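Local coordinates for Lmaj004144AAA protein (Leishmania major, PDB 1Y63), which probably transfers the terminal phosphate between nucleoside triphosphates and monophosphates as an adenylate kinase of the AK6 subfamily, and probably also hydrolyses ATP, at residues Lys23-Ala27 and Val87-His91; Met29-Leu34 and Val168-Arg172. All coordinates share one frame; numbering follows the deposited sequence. Where two conformers were deposited one is given.

Contact 1: Lys23-Ala27 and Val87-His91; sequences KTSMA and VVDYH. With MN (manganese (II) ion), chain B; ADP (adenosine-5'-diphosphate), chain Q.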
ATOM      1  N   LYS A  23      -1.127  -5.332  -4.058  1.00 17.16           N
ATOM      2  CA  LYS A  23      -0.879  -3.873  -3.926  1.00 16.40           C
ATOM      3  C   LYS A  23      -0.226  -3.268  -5.145  1.00 16.75           C
ATOM      4  O   LYS A  23      -0.693  -2.272  -5.696  1.00 16.94           O
ATOM      5  CB  LYS A  23      -0.037  -3.577  -2.687  1.00 17.89           C
ATOM      6  CG  LYS A  23      -0.593  -4.051  -1.372  1.00 18.96           C
ATOM      7  CD  LYS A  23       0.367  -3.754  -0.246  1.00 17.93           C
ATOM      8  CE  LYS A  23       1.664  -4.501  -0.334  1.00 17.31           C
ATOM      9  NZ  LYS A  23       1.446  -5.984  -0.201  1.00 16.88           N
ATOM     10  N   THR A  24       0.870  -3.881  -5.584  1.00 17.08           N
ATOM     11  CA  THR A  24       1.618  -3.353  -6.713  1.00 16.85           C
ATOM     12  C   THR A  24       0.800  -3.430  -7.988  1.00 16.14           C
ATOM     13  O   THR A  24       0.776  -2.458  -8.788  1.00 17.71           O
ATOM     14  CB  THR A  24       2.973  -4.078  -6.841  1.00 18.55           C
ATOM     15  OG1 THR A  24       3.728  -3.877  -5.638  1.00 19.22           O
ATOM     16  CG2 THR A  24       3.756  -3.530  -8.061  1.00 21.69           C
ATOM     17  N   SER A  25       0.098  -4.541  -8.170  1.00 16.58           N
ATOM     18  CA  SER A  25      -0.777  -4.707  -9.328  1.00 16.70           C
ATOM     19  C   SER A  25      -1.861  -3.628  -9.374  1.00 18.09           C
ATOM     20  O   SER A  25      -2.139  -3.050 -10.423  1.00 17.97           O
ATOM     21  CB  SER A  25      -1.392  -6.090  -9.358  1.00 18.97           C
ATOM     22  OG  SER A  25      -0.373  -7.073  -9.455  1.00 19.36           O
ATOM     23  N   MET A  26      -2.495  -3.395  -8.231  1.00 18.84           N
ATOM     24  CA  MET A  26      -3.543  -2.364  -8.165  1.00 17.57           C
ATOM     25  C   MET A  26      -2.973  -0.976  -8.354  1.00 15.57           C
ATOM     26  O   MET A  26      -3.539  -0.166  -9.075  1.00 16.40           O
ATOM     27  CB  MET A  26      -4.337  -2.429  -6.879  1.00 19.40           C
ATOM     28  CG  MET A  26      -5.500  -1.449  -6.884  1.00 21.51           C
ATOM     29  SD  MET A  26      -6.532  -1.585  -5.418  1.00 21.06           S
ATOM     30  CE  MET A  26      -7.358  -3.132  -5.775  1.00 19.91           C
ATOM     31  N   ALA A  27      -1.826  -0.695  -7.744  1.00 16.63           N
ATOM     32  CA  ALA A  27      -1.216   0.625  -7.890  1.00 14.63           C
ATOM     33  C   ALA A  27      -0.827   0.878  -9.360  1.00 15.95           C
ATOM     34  O   ALA A  27      -0.948   2.012  -9.856  1.00 17.94           O
ATOM     35  CB  ALA A  27      -0.017   0.751  -7.002  1.00 18.44           C
ATOM     36  N   VAL A  87       0.229   7.421  -5.866  1.00 18.35           N
ATOM     37  CA  VAL A  87      -0.305   6.170  -5.315  1.00 20.95           C
ATOM     38  C   VAL A  87       0.858   5.420  -4.689  1.00 19.67           C
ATOM     39  O   VAL A  87       1.803   4.993  -5.372  1.00 21.08           O
ATOM     40  CB  VAL A  87      -1.117   5.327  -6.351  1.00 18.91           C
ATOM     41  CG1 VAL A  87      -0.325   5.018  -7.637  1.00 20.71           C
ATOM     42  CG2 VAL A  87      -1.645   4.046  -5.700  1.00 20.40           C
ATOM     43  N   VAL A  88       0.820   5.336  -3.380  1.00 17.73           N
ATOM     44  CA  VAL A  88       1.905   4.736  -2.616  1.00 18.76           C
ATOM     45  C   VAL A  88       1.505   3.295  -2.308  1.00 20.83           C
ATOM     46  O   VAL A  88       0.332   3.013  -2.014  1.00 21.32           O
ATOM     47  CB  VAL A  88       2.133   5.491  -1.308  1.00 20.82           C
ATOM     48  CG1 VAL A  88       3.202   4.822  -0.474  1.00 22.35           C
ATOM     49  CG2 VAL A  88       2.552   6.916  -1.617  1.00 23.60           C
ATOM     50  N   ASP A  89       2.490   2.408  -2.377  1.00 18.04           N
ATOM     51  CA  ASP A  89       2.279   0.967  -2.326  1.00 18.73           C
ATOM     52  C   ASP A  89       3.210   0.402  -1.262  1.00 18.97           C
ATOM     53  O   ASP A  89       4.419   0.468  -1.434  1.00 18.33           O
ATOM     54  CB  ASP A  89       2.603   0.481  -3.752  1.00 19.92           C
ATOM     55  CG  ASP A  89       2.977  -0.942  -3.857  1.00 19.20           C
ATOM     56  OD1 ASP A  89       2.780  -1.726  -2.934  1.00 22.17           O
ATOM     57  OD2 ASP A  89       3.418  -1.290  -4.985  1.00 21.88           O
ATOM     58  N   TYR A  90       2.660  -0.082  -0.139  1.00 17.49           N
ATOM     59  CA  TYR A  90       3.505  -0.648   0.955  1.00 18.61           C
ATOM     60  C   TYR A  90       2.709  -1.545   1.863  1.00 18.79           C
ATOM     61  O   TYR A  90       1.537  -1.274   2.103  1.00 20.06           O
ATOM     62  CB  TYR A  90       4.163   0.471   1.801  1.00 18.62           C
ATOM     63  CG  TYR A  90       5.384   0.047   2.614  1.00 18.30           C
ATOM     64  CD1 TYR A  90       6.379  -0.752   2.063  1.00 20.34           C
ATOM     65  CD2 TYR A  90       5.589   0.544   3.903  1.00 19.43           C
ATOM     66  CE1 TYR A  90       7.518  -1.093   2.800  1.00 19.50           C
ATOM     67  CE2 TYR A  90       6.734   0.228   4.626  1.00 21.19           C
ATOM     68  CZ  TYR A  90       7.683  -0.582   4.068  1.00 22.38           C
ATOM     69  OH  TYR A  90       8.815  -0.908   4.801  1.00 25.83           O
ATOM     70  N   HIS A  91       3.372  -2.561   2.419  1.00 18.99           N
ATOM     71  CA  HIS A  91       2.717  -3.538   3.285  1.00 20.99           C
ATOM     72  C   HIS A  91       2.423  -2.957   4.667  1.00 25.86           C
ATOM     73  O   HIS A  91       1.598  -3.495   5.387  1.00 30.62           O
ATOM     74  CB  HIS A  91       3.541  -4.826   3.383  1.00 21.52           C
ATOM     75  CG  HIS A  91       4.877  -4.649   4.035  1.00 24.07           C
ATOM     76  ND1 HIS A  91       6.061  -4.640   3.336  1.00 33.93           N
ATOM     77  CD2 HIS A  91       5.211  -4.483   5.335  1.00 31.77           C
ATOM     78  CE1 HIS A  91       7.071  -4.469   4.176  1.00 26.56           C
ATOM     79  NE2 HIS A  91       6.580  -4.357   5.393  1.00 36.56           N
TER
HETATM   80 MN    MN B 302       4.372  -5.417  -4.314  1.00 12.94          MN
HETATM   81  PB  ADP Q 301       1.772  -7.359  -3.572  1.00 13.55           P
HETATM   82  O1B ADP Q 301       2.779  -8.271  -2.899  1.00 13.55           O
HETATM   83  O2B ADP Q 301       0.641  -7.029  -2.620  1.00 12.35           O
HETATM   84  O3B ADP Q 301       2.387  -6.138  -4.250  1.00 12.14           O
HETATM   85  PA  ADP Q 301       1.240  -8.176  -6.308  1.00 13.99           P
HETATM   86  O1A ADP Q 301       0.572  -6.967  -6.926  1.00 13.62           O
HETATM   87  O2A ADP Q 301       2.731  -8.343  -6.597  1.00 14.81           O
HETATM   88  O3A ADP Q 301       1.010  -8.226  -4.736  1.00 11.85           O
HETATM   89  O5' ADP Q 301       0.467  -9.508  -6.754  0.50 13.90           O
HETATM   90  C5' ADP Q 301       1.207 -10.706  -6.945  0.50 13.24           C
HETATM   91  C4' ADP Q 301       0.523 -11.436  -8.076  0.50 10.71           C
HETATM   92  O4' ADP Q 301      -0.835 -11.689  -7.727  0.50 15.75           O
HETATM   93  C3' ADP Q 301       0.448 -10.643  -9.369  0.50 12.86           C
HETATM   94  O3' ADP Q 301       1.644 -10.702 -10.141  0.50 14.69           O
HETATM   95  C2' ADP Q 301      -0.718 -11.303 -10.052  0.50 16.61           C
HETATM   96  O2' ADP Q 301      -0.336 -12.570 -10.576  0.50 18.42           O
HETATM   97  C1' ADP Q 301      -1.639 -11.604  -8.901  0.50 15.72           C
HETATM   98  N9  ADP Q 301      -2.706 -10.629  -8.612  1.00 16.44           N
HETATM   99  C8  ADP Q 301      -2.648  -9.441  -7.925  1.00 17.22           C
HETATM  100  N7  ADP Q 301      -3.874  -8.883  -7.818  1.00 16.98           N
HETATM  101  C5  ADP Q 301      -4.748  -9.751  -8.435  1.00 14.15           C
HETATM  102  C6  ADP Q 301      -6.184  -9.750  -8.659  1.00 20.07           C
HETATM  103  N6  ADP Q 301      -6.949  -8.743  -8.194  1.00 18.05           N
HETATM  104  N1  ADP Q 301      -6.690 -10.810  -9.325  1.00 16.09           N
HETATM  105  C2  ADP Q 301      -5.893 -11.820  -9.765  1.00 18.29           C
HETATM  106  N3  ADP Q 301      -4.560 -11.914  -9.607  1.00 16.17           N
HETATM  107  C4  ADP Q 301      -3.962 -10.884  -8.946  1.00 15.76           C
HETATM  108  O   HOH W   1       4.041  -4.007  -2.735  1.00 15.48           O
HETATM  109  O   HOH W   2       6.478  -4.749  -4.426  1.00 17.53           O
HETATM  110  O   HOH W   3       5.021  -6.999  -2.862  1.00 17.30           O
HETATM  111  O   HOH W   4       4.804  -6.732  -6.032  1.00 16.23           O
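Thr24 OG1 is held from two directions: it binds the manganese at 2.1 Å and donates a hydrogen bond to Asp89 OD2 at 2.7 Å, on the syn lone pair of that oxygen. With OG1 anti to the carbonyl carbon (chi1 -60°), the hydroxyl lies beside the backbone N, next to the β-phosphate. The other carboxylate oxygen, Asp89 OD1, accepts a bond from water 1, itself a metal ligand, so Asp89 reaches the ion in the second shell through both oxygens. ADP O3B and three more waters complete six-fold coordination. His39 also bonds Asp89 OD2, which should fix the rotation of the carboxylate. Lys23 bends at chi3 and chi4 and curls back, placing NZ 2.8 Å from ADP O2B while its CD lies 3.6 Å from Tyr90 O. The backbone N of Lys23 bonds the same O2B, so one phosphate oxygen takes two donors from one residue. Ala27 CB packs on Val87 CG2 at 3.9 Å. The helix and strand segments run nearly antiparallel, 167° between their directions. A Walker A lysine and threonine at a helix start, facing an aspartate on the neighbouring parallel strand, mark a P-loop NTPase nucleotide site.

Contact 2: Met29-Leu34 and Val168-Arg172; sequences MIAAEL and VEEIR
Val168 sets its two methyls among the side chains of Met29, Ile30, Glu33 and Leu34, the central bump of a helix-helix packing on one side of the parallel sheet of this P-loop fold. The short segments cross at -58° with their axes 11.0 Å apart. Val168 CG2 enters the hollow beside Ile30, 4.0 Å from Ile30 CG1; in the conformer given, Met29 SD lies 3.6 Å from Val168 CG2. The second methyl, Val168 CG1, turns toward the end of helix 23-33, where it meets the carboxylate oxygen Glu33 OE1 and, more loosely, Leu34 CD2. Leu34, the first residue to leave helical geometry, splits its methyls between two residues of the facing helix: CD1 packs against Ile171 CG2 at 4.1 Å, while CD2 goes to Arg172. Ile30 and Ile171 meet through their CD1 methyls, 3.9 Å apart, their side chains crossing at about a right angle. On the sheet, Ile30 touches Ile15, and Ile171 touches Ile13, Met103 and Val105, which continue the apolar layer. At the solvent-exposed border the charges of Glu33 and Arg172 lie near each other, but their carboxylate and guanidinium planes are 48° apart and the separation exceeds a salt bridge. Arg172 is instead packed by carbon, with Leu34 CD2 over the centre of one guanidinium face, 3.3 Å from CZ.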
ATOM      1  N   MET A  29      -2.334  -0.483 -11.965  1.00 18.03           N
ATOM      2  CA  MET A  29      -3.607  -0.204 -12.637  1.00 18.12           C
ATOM      3  C   MET A  29      -4.071   1.231 -12.467  1.00 18.96           C
ATOM      4  O   MET A  29      -4.497   1.873 -13.425  1.00 18.44           O
ATOM      5  CB  MET A  29      -4.686  -1.163 -12.170  1.00 19.71           C
ATOM      6  CG  MET A  29      -5.978  -0.969 -12.911  1.00 19.12           C
ATOM      7  SD  MET A  29      -7.388  -2.016 -12.479  0.60 24.57           S
ATOM      8  CE  MET A  29      -7.113  -3.428 -13.533  0.60 25.43           C
ATOM      9  N   ILE A  30      -3.961   1.746 -11.254  1.00 17.07           N
ATOM     10  CA  ILE A  30      -4.286   3.137 -10.994  1.00 18.31           C
ATOM     11  C   ILE A  30      -3.391   4.075 -11.810  1.00 19.93           C
ATOM     12  O   ILE A  30      -3.866   5.017 -12.454  1.00 18.73           O
ATOM     13  CB  ILE A  30      -4.197   3.420  -9.473  1.00 18.27           C
ATOM     14  CG1 ILE A  30      -5.341   2.713  -8.734  1.00 19.19           C
ATOM     15  CG2 ILE A  30      -4.181   4.912  -9.178  1.00 19.43           C
ATOM     16  CD1 ILE A  30      -5.129   2.591  -7.246  1.00 20.18           C
ATOM     17  N   ALA A  31      -2.085   3.830 -11.789  1.00 17.93           N
ATOM     18  CA  ALA A  31      -1.161   4.683 -12.511  1.00 21.65           C
ATOM     19  C   ALA A  31      -1.427   4.644 -14.011  1.00 19.83           C
ATOM     20  O   ALA A  31      -1.230   5.669 -14.710  1.00 23.22           O
ATOM     21  CB  ALA A  31       0.257   4.288 -12.220  1.00 21.61           C
ATOM     22  N   ALA A  32      -1.870   3.495 -14.512  1.00 20.20           N
ATOM     23  CA  ALA A  32      -2.208   3.344 -15.943  1.00 19.56           C
ATOM     24  C   ALA A  32      -3.536   3.945 -16.363  1.00 23.52           C
ATOM     25  O   ALA A  32      -3.666   4.442 -17.492  1.00 25.18           O
ATOM     26  CB  ALA A  32      -2.187   1.876 -16.338  1.00 20.24           C
ATOM     27  N   GLU A  33      -4.533   3.846 -15.499  1.00 19.41           N
ATOM     28  CA  GLU A  33      -5.923   4.153 -15.831  1.00 20.92           C
ATOM     29  C   GLU A  33      -6.413   5.488 -15.356  1.00 23.49           C
ATOM     30  O   GLU A  33      -7.248   6.086 -16.014  1.00 25.36           O
ATOM     31  CB  GLU A  33      -6.855   3.142 -15.196  1.00 25.76           C
ATOM     32  CG  GLU A  33      -6.834   1.804 -15.805  1.00 34.00           C
ATOM     33  CD  GLU A  33      -8.117   1.042 -15.500  1.00 41.66           C
ATOM     34  OE1 GLU A  33      -8.658   1.195 -14.383  1.00 46.10           O
ATOM     35  OE2 GLU A  33      -8.581   0.299 -16.380  1.00 48.87           O
ATOM     36  N   LEU A  34      -5.965   5.926 -14.191  1.00 22.49           N
ATOM     37  CA  LEU A  34      -6.427   7.201 -13.618  1.00 21.61           C
ATOM     38  C   LEU A  34      -5.510   8.338 -14.061  1.00 25.29           C
ATOM     39  O   LEU A  34      -4.393   8.101 -14.528  1.00 33.00           O
ATOM     40  CB  LEU A  34      -6.551   7.105 -12.086  1.00 21.35           C
ATOM     41  CG  LEU A  34      -7.456   6.007 -11.504  1.00 25.64           C
ATOM     42  CD1 LEU A  34      -7.765   6.346 -10.041  1.00 27.63           C
ATOM     43  CD2 LEU A  34      -8.736   5.760 -12.244  1.00 31.42           C
ATOM     44  N   VAL A 168     -10.830  -0.229  -8.398  1.00 17.96           N
ATOM     45  CA  VAL A 168     -10.273   0.949  -9.046  1.00 17.41           C
ATOM     46  C   VAL A 168     -11.364   1.929  -9.474  1.00 17.63           C
ATOM     47  O   VAL A 168     -11.174   3.121  -9.361  1.00 18.31           O
ATOM     48  CB  VAL A 168      -9.274   0.571 -10.156  1.00 18.30           C
ATOM     49  CG1 VAL A 168      -8.876   1.788 -10.958  1.00 19.83           C
ATOM     50  CG2 VAL A 168      -8.042  -0.094  -9.531  1.00 19.12           C
ATOM     51  N   GLU A 169     -12.532   1.434  -9.887  1.00 17.13           N
ATOM     52  CA  GLU A 169     -13.658   2.271 -10.243  1.00 19.48           C
ATOM     53  C   GLU A 169     -14.177   3.022  -9.003  1.00 20.04           C
ATOM     54  O   GLU A 169     -14.451   4.224  -9.056  1.00 21.90           O
ATOM     55  CB  GLU A 169     -14.772   1.427 -10.871  1.00 20.57           C
ATOM     56  CG  GLU A 169     -14.446   0.778 -12.201  0.50 21.52           C
ATOM     57  CD  GLU A 169     -15.645   0.727 -13.144  0.10 22.11           C
ATOM     58  OE1 GLU A 169     -16.774   0.468 -12.675  0.10 20.80           O
ATOM     59  OE2 GLU A 169     -15.455   0.938 -14.360  0.10 23.54           O
ATOM     60  N   GLU A 170     -14.281   2.322  -7.880  1.00 20.15           N
ATOM     61  CA  GLU A 170     -14.676   2.971  -6.628  1.00 18.71           C
ATOM     62  C   GLU A 170     -13.657   4.048  -6.252  1.00 17.97           C
ATOM     63  O   GLU A 170     -14.020   5.134  -5.822  1.00 20.28           O
ATOM     64  CB  GLU A 170     -14.840   1.945  -5.494  1.00 19.02           C
ATOM     65  CG  GLU A 170     -15.264   2.553  -4.159  1.00 24.75           C
ATOM     66  CD  GLU A 170     -16.735   2.919  -4.103  1.00 31.97           C
ATOM     67  OE1 GLU A 170     -17.507   2.394  -4.925  1.00 34.86           O
ATOM     68  OE2 GLU A 170     -17.113   3.718  -3.221  1.00 37.94           O
ATOM     69  N   ILE A 171     -12.370   3.758  -6.400  1.00 19.27           N
ATOM     70  CA  ILE A 171     -11.326   4.751  -6.122  1.00 16.83           C
ATOM     71  C   ILE A 171     -11.483   5.973  -7.030  1.00 20.51           C
ATOM     72  O   ILE A 171     -11.424   7.113  -6.565  1.00 20.46           O
ATOM     73  CB  ILE A 171      -9.920   4.109  -6.277  1.00 18.07           C
ATOM     74  CG1 ILE A 171      -9.687   3.105  -5.146  1.00 18.77           C
ATOM     75  CG2 ILE A 171      -8.832   5.165  -6.279  1.00 19.04           C
ATOM     76  CD1 ILE A 171      -8.463   2.209  -5.320  1.00 19.40           C
ATOM     77  N   ARG A 172     -11.688   5.731  -8.323  1.00 21.23           N
ATOM     78  CA  ARG A 172     -11.886   6.802  -9.293  1.00 21.09           C
ATOM     79  C   ARG A 172     -13.035   7.710  -8.869  1.00 20.41           C
ATOM     80  O   ARG A 172     -12.930   8.939  -8.924  1.00 21.21           O
ATOM     81  CB  ARG A 172     -12.163   6.224 -10.696  1.00 20.30           C
ATOM     82  CG  ARG A 172     -12.222   7.285 -11.787  1.00 23.89           C
ATOM     83  CD  ARG A 172     -12.850   6.779 -13.074  1.00 29.26           C
ATOM     84  NE  ARG A 172     -12.124   5.682 -13.722  0.50 30.38           N
ATOM     85  CZ  ARG A 172     -11.107   5.814 -14.578  0.50 34.41           C
ATOM     86  NH1 ARG A 172     -10.613   7.008 -14.899  0.50 33.84           N
ATOM     87  NH2 ARG A 172     -10.555   4.727 -15.108  0.50 34.44           N
TER

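How the contacts relate
From the N terminus, strand 12-16 leads through the phosphate-binding loop into helix 23-33, whose first turn serves contact 1 and whose last serves contact 2. The chain then passes strand 37-41 and helices 42-48 and 66-80 before strand 85-89 closes contact 1, a loop of 59 intervening residues. Contact 2 closes a much longer one, 133 residues, when helix 161-178 returns after strand 153-157. Because the segments alternate along the sequence, the two loops cross. Helix 23-33 is thereby tied to a sheet strand and to the C-terminal helix, and the contacts meet directly where Met26 CG packs on Val168 CG2 at 3.9 Å.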